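Local coordinates for acinetobacter secreted protease CpaA (Acinetobacter nosocomialis M2, PDB 6O38), which acts as a secreted zinc metalloprotease, probably of the reprolysin-like kind, and is captured bound to its type II secretion chaperone CpaB, at residues V558-I561 with N562-Q566; R497-V500 with G501-L504. All coordinates share one frame; numbering follows the deposited sequence.

Overall arrangement
Interaction 2 (497-504) comes first along the chain and interaction 1 (558-566) follows, on helices 496-504 and 557-569, which are successive helices. Their centres lie about 12 Å apart, on the same side of the chain's centre, and the two helices touch directly: Asn564 ND2 reaches Leu504 O at 2.8 Å, a probable hydrogen bond, and Ile561 CG2 packs on Leu504 CD1 at 3.8 Å. Interaction 2 carries two of the zinc-binding histidines, whereas the Ile561 side chain stays about 13 Å from the metal. The later helix thus packs against Leu504, late in the zinc-binding helix, and its side chains also touch strands 367-381 and 416-425.

Interaction 1: V558-I561 with N562-Q566; sequences VSVI and NLNAQ
Val558 and Asn562 lie one turn apart on helix 557-569, an i to i+4 pair whose side chains run alongside and point the same way. Asn562 N donates to Val558 O at 2.9 Å with an N-H...O angle of 161°, the straightest backbone bond between 558-561 and 562-566. From there the side chain of Asn562 climbs back over the same carbonyl: CB lies 3.4 Å from Val558 O, and CG, held beside its own backbone N (chi1 -67°), lies 3.2 Å from it. At the tip the amide divides its contacts. OD1 accepts a hydrogen bond from Arg415 N, just ahead of strand 416-425, while ND2 rests 3.5 Å from Val558 CG1; ND2 is also near Val558 O, but the angle is too poor for a bond. Further along, Asn564 N bonds to Ile561 O, an i+3 donor at 3.0 Å that stands above the carbonyl plane, and Ala565 N adds a weak bond to that oxygen. Ile561 and Ala565 both touch Phe416. Val560 and Asn564 repeat the side-by-side pattern, with Val560 CG1 3.9 Å from Asn564 ND2, the nitrogen that bonds to Leu504 O.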
loop_
_atom_site.group_PDB
_atom_site.type_symbol
_atom_site.label_atom_id
_atom_site.label_comp_id
_atom_site.label_asym_id
_atom_site.label_seq_id
_atom_site.Cartn_x
_atom_site.Cartn_y
_atom_site.Cartn_z
ATOM N N VAL A 558 -1.489 15.512 10.529
ATOM C CA VAL A 558 -2.665 14.982 11.216
ATOM C C VAL A 558 -3.079 15.898 12.363
ATOM O O VAL A 558 -4.273 16.068 12.641
ATOM C CB VAL A 558 -2.391 13.547 11.703
ATOM C CG1 VAL A 558 -3.567 13.014 12.506
ATOM C CG2 VAL A 558 -2.097 12.636 10.519
ATOM N N SER A 559 -2.104 16.517 13.035
ATOM C CA SER A 559 -2.432 17.408 14.143
ATOM C C SER A 559 -3.179 18.648 13.669
ATOM O O SER A 559 -4.040 19.163 14.391
ATOM C CB SER A 559 -1.160 17.811 14.889
ATOM O OG SER A 559 -0.359 18.673 14.101
ATOM N N VAL A 560 -2.873 19.136 12.467
ATOM C CA VAL A 560 -3.589 20.290 11.933
ATOM C C VAL A 560 -4.961 19.880 11.412
ATOM O O VAL A 560 -5.944 20.611 11.581
ATOM C CB VAL A 560 -2.742 20.976 10.844
ATOM C CG1 VAL A 560 -3.550 22.049 10.130
ATOM C CG2 VAL A 560 -1.487 21.577 11.458
ATOM N N ILE A 561 -5.053 18.709 10.777
ATOM C CA ILE A 561 -6.342 18.212 10.301
ATOM C C ILE A 561 -7.310 18.047 11.466
ATOM O O ILE A 561 -8.476 18.453 11.390
ATOM C CB ILE A 561 -6.160 16.893 9.529
ATOM C CG1 ILE A 561 -5.363 17.124 8.244
ATOM C CG2 ILE A 561 -7.508 16.265 9.219
ATOM C CD1 ILE A 561 -5.104 15.857 7.457
ATOM N N ASN A 562 -6.839 17.453 12.565
ATOM C CA ASN A 562 -7.706 17.200 13.710
ATOM C C ASN A 562 -8.153 18.481 14.401
ATOM O O ASN A 562 -9.129 18.452 15.157
ATOM C CB ASN A 562 -7.000 16.284 14.710
ATOM C CG ASN A 562 -6.790 14.884 14.167
ATOM O OD1 ASN A 562 -7.402 14.493 13.173
ATOM N ND2 ASN A 562 -5.921 14.120 14.818
ATOM N N LEU A 563 -7.467 19.600 14.165
ATOM C CA LEU A 563 -7.892 20.880 14.716
ATOM C C LEU A 563 -8.910 21.594 13.839
ATOM O O LEU A 563 -9.592 22.506 14.322
ATOM C CB LEU A 563 -6.680 21.793 14.933
ATOM C CG LEU A 563 -5.727 21.411 16.067
ATOM C CD1 LEU A 563 -4.598 22.421 16.184
ATOM C CD2 LEU A 563 -6.477 21.290 17.383
ATOM N N ASN A 564 -9.031 21.205 12.568
ATOM C CA ASN A 564 -9.928 21.864 11.630
ATOM C C ASN A 564 -11.069 20.978 11.152
ATOM O O ASN A 564 -11.999 21.490 10.520
ATOM C CB ASN A 564 -9.142 22.368 10.410
ATOM C CG ASN A 564 -8.164 23.469 10.760
ATOM O OD1 ASN A 564 -8.347 24.191 11.740
ATOM N ND2 ASN A 564 -7.114 23.604 9.958
ATOM N N ALA A 565 -11.021 19.673 11.429
ATOM C CA ALA A 565 -12.005 18.752 10.865
ATOM C C ALA A 565 -13.412 19.067 11.357
ATOM O O ALA A 565 -14.354 19.158 10.561
ATOM C CB ALA A 565 -11.625 17.310 11.204
ATOM N N GLN A 566 -13.579 19.232 12.671
ATOM C CA GLN A 566 -14.915 19.460 13.213
ATOM C C GLN A 566 -15.461 20.819 12.793
ATOM O O GLN A 566 -16.644 20.941 12.456
ATOM C CB GLN A 566 -14.896 19.344 14.737
ATOM C CG GLN A 566 -16.183 19.813 15.400
ATOM C CD GLN A 566 -16.122 19.759 16.912
ATOM O OE1 GLN A 566 -15.253 20.373 17.531
ATOM N NE2 GLN A 566 -17.048 19.024 17.515
#

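Interaction 2: R497-V500 with G501-L504; sequences RHEV and GHNL. With ZN (zinc ion), chain M.
His498 and His502 clasp the zinc ion from successive turns of one helix, through His498 NE2 at 2.2 Å and His502 NE2 at 2.1 Å. With Glu499 they match the HExxH pattern of zinc metalloproteases. His508 and both carboxylate oxygens of Asp170 from the chaperone CpaB complete the metal shell. CG of His498 lies opposite its backbone N (chi1 179°), which swings the ring outward from the helix toward the metal, and ND1, bonded to Ala526 O, fixes that ring's rotation from the far side. The two imidazoles form an offset edge-to-face pair, the edge of His502 directed to the face of His498, with centroids 4.8 Å apart and planes at 84°. Their NE2 atoms come within 3.3 Å of each other because both bind the same ion; they share no hydrogen bond. Beneath them run the i to i+4 backbone bonds of the helix: Asn503 N meets Glu499 O at 3.0 Å, nearly straight at 163°, and Leu504 N meets Val500 O at 2.8 Å. Glu499, bent at its second torsion, crosses the His502 ring obliquely, OE2 lying 4.0 Å from His502 CD2, and also packs on Asp170 of CpaB. On the flank away from the metal, Val500 CG1 and Leu504 CD1 lie side by side at 4.1 Å. Since the chaperone's aspartate supplies two of the five ligand atoms, the zinc's coordination shell is completed from outside the chain, probably at positions that water or substrate would need, so the bound chaperone would be expected to block the site.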
loop_
_atom_site.group_PDB
_atom_site.type_symbol
_atom_site.label_atom_id
_atom_site.label_comp_id
_atom_site.label_asym_id
_atom_site.label_seq_id
_atom_site.Cartn_x
_atom_site.Cartn_y
_atom_site.Cartn_z
ATOM N N ARG A 497 -7.564 13.756 -2.458
ATOM C CA ARG A 497 -7.007 13.747 -1.111
ATOM C C ARG A 497 -5.893 14.771 -0.952
ATOM O O ARG A 497 -5.597 15.178 0.177
ATOM C CB ARG A 497 -6.488 12.351 -0.755
ATOM C CG ARG A 497 -5.247 11.921 -1.521
ATOM C CD ARG A 497 -4.695 10.618 -0.966
ATOM N NE ARG A 497 -3.517 10.157 -1.694
ATOM C CZ ARG A 497 -2.935 8.979 -1.499
ATOM N NH1 ARG A 497 -3.424 8.138 -0.598
ATOM N NH2 ARG A 497 -1.865 8.638 -2.205
ATOM N N HIS A 498 -5.281 15.201 -2.056
ATOM C CA HIS A 498 -4.270 16.250 -1.999
ATOM C C HIS A 498 -4.912 17.628 -1.898
ATOM O O HIS A 498 -4.507 18.451 -1.069
ATOM C CB HIS A 498 -3.359 16.164 -3.226
ATOM C CG HIS A 498 -2.293 17.214 -3.263
ATOM N ND1 HIS A 498 -1.060 17.044 -2.671
ATOM C CD2 HIS A 498 -2.271 18.444 -3.828
ATOM C CE1 HIS A 498 -0.326 18.125 -2.867
ATOM N NE2 HIS A 498 -1.039 18.990 -3.567
ATOM N N GLU A 499 -5.918 17.894 -2.733
ATOM C CA GLU A 499 -6.580 19.194 -2.699
ATOM C C GLU A 499 -7.387 19.371 -1.418
ATOM O O GLU A 499 -7.425 20.470 -0.851
ATOM C CB GLU A 499 -7.471 19.362 -3.930
ATOM C CG GLU A 499 -6.732 19.221 -5.255
ATOM C CD GLU A 499 -5.533 20.149 -5.371
ATOM O OE1 GLU A 499 -4.515 19.736 -5.965
ATOM O OE2 GLU A 499 -5.599 21.288 -4.860
ATOM N N VAL A 500 -8.046 18.308 -0.951
ATOM C CA VAL A 500 -8.779 18.385 0.310
ATOM C C VAL A 500 -7.818 18.628 1.467
ATOM O O VAL A 500 -8.139 19.346 2.423
ATOM C CB VAL A 500 -9.618 17.109 0.518
ATOM C CG1 VAL A 500 -10.162 17.040 1.939
ATOM C CG2 VAL A 500 -10.756 17.055 -0.490
ATOM N N GLY A 501 -6.620 18.044 1.393
ATOM C CA GLY A 501 -5.594 18.351 2.378
ATOM C C GLY A 501 -5.283 19.833 2.450
ATOM O O GLY A 501 -5.123 20.391 3.538
ATOM N N HIS A 502 -5.189 20.490 1.291
ATOM C CA HIS A 502 -5.016 21.939 1.270
ATOM C C HIS A 502 -6.189 22.636 1.948
ATOM O O HIS A 502 -5.999 23.532 2.778
ATOM C CB HIS A 502 -4.856 22.431 -0.169
ATOM C CG HIS A 502 -3.481 22.237 -0.729
ATOM N ND1 HIS A 502 -2.357 22.781 -0.145
ATOM C CD2 HIS A 502 -3.049 21.567 -1.823
ATOM C CE1 HIS A 502 -1.292 22.451 -0.854
ATOM N NE2 HIS A 502 -1.685 21.713 -1.877
ATOM N N ASN A 503 -7.416 22.235 1.599
ATOM C CA ASN A 503 -8.602 22.811 2.228
ATOM C C ASN A 503 -8.557 22.660 3.744
ATOM O O ASN A 503 -8.998 23.551 4.478
ATOM C CB ASN A 503 -9.864 22.156 1.667
ATOM C CG ASN A 503 -10.201 22.638 0.269
ATOM O OD1 ASN A 503 -9.707 23.673 -0.180
ATOM N ND2 ASN A 503 -11.050 21.890 -0.426
ATOM N N LEU A 504 -8.020 21.539 4.230
ATOM C CA LEU A 504 -7.943 21.299 5.665
ATOM C C LEU A 504 -6.865 22.132 6.344
ATOM O O LEU A 504 -6.847 22.200 7.578
ATOM C CB LEU A 504 -7.695 19.812 5.930
ATOM C CG LEU A 504 -8.887 18.883 5.687
ATOM C CD1 LEU A 504 -8.451 17.428 5.697
ATOM C CD2 LEU A 504 -9.964 19.122 6.731
HETATM ZN ZN ZN M . -0.771 21.200 -3.684
#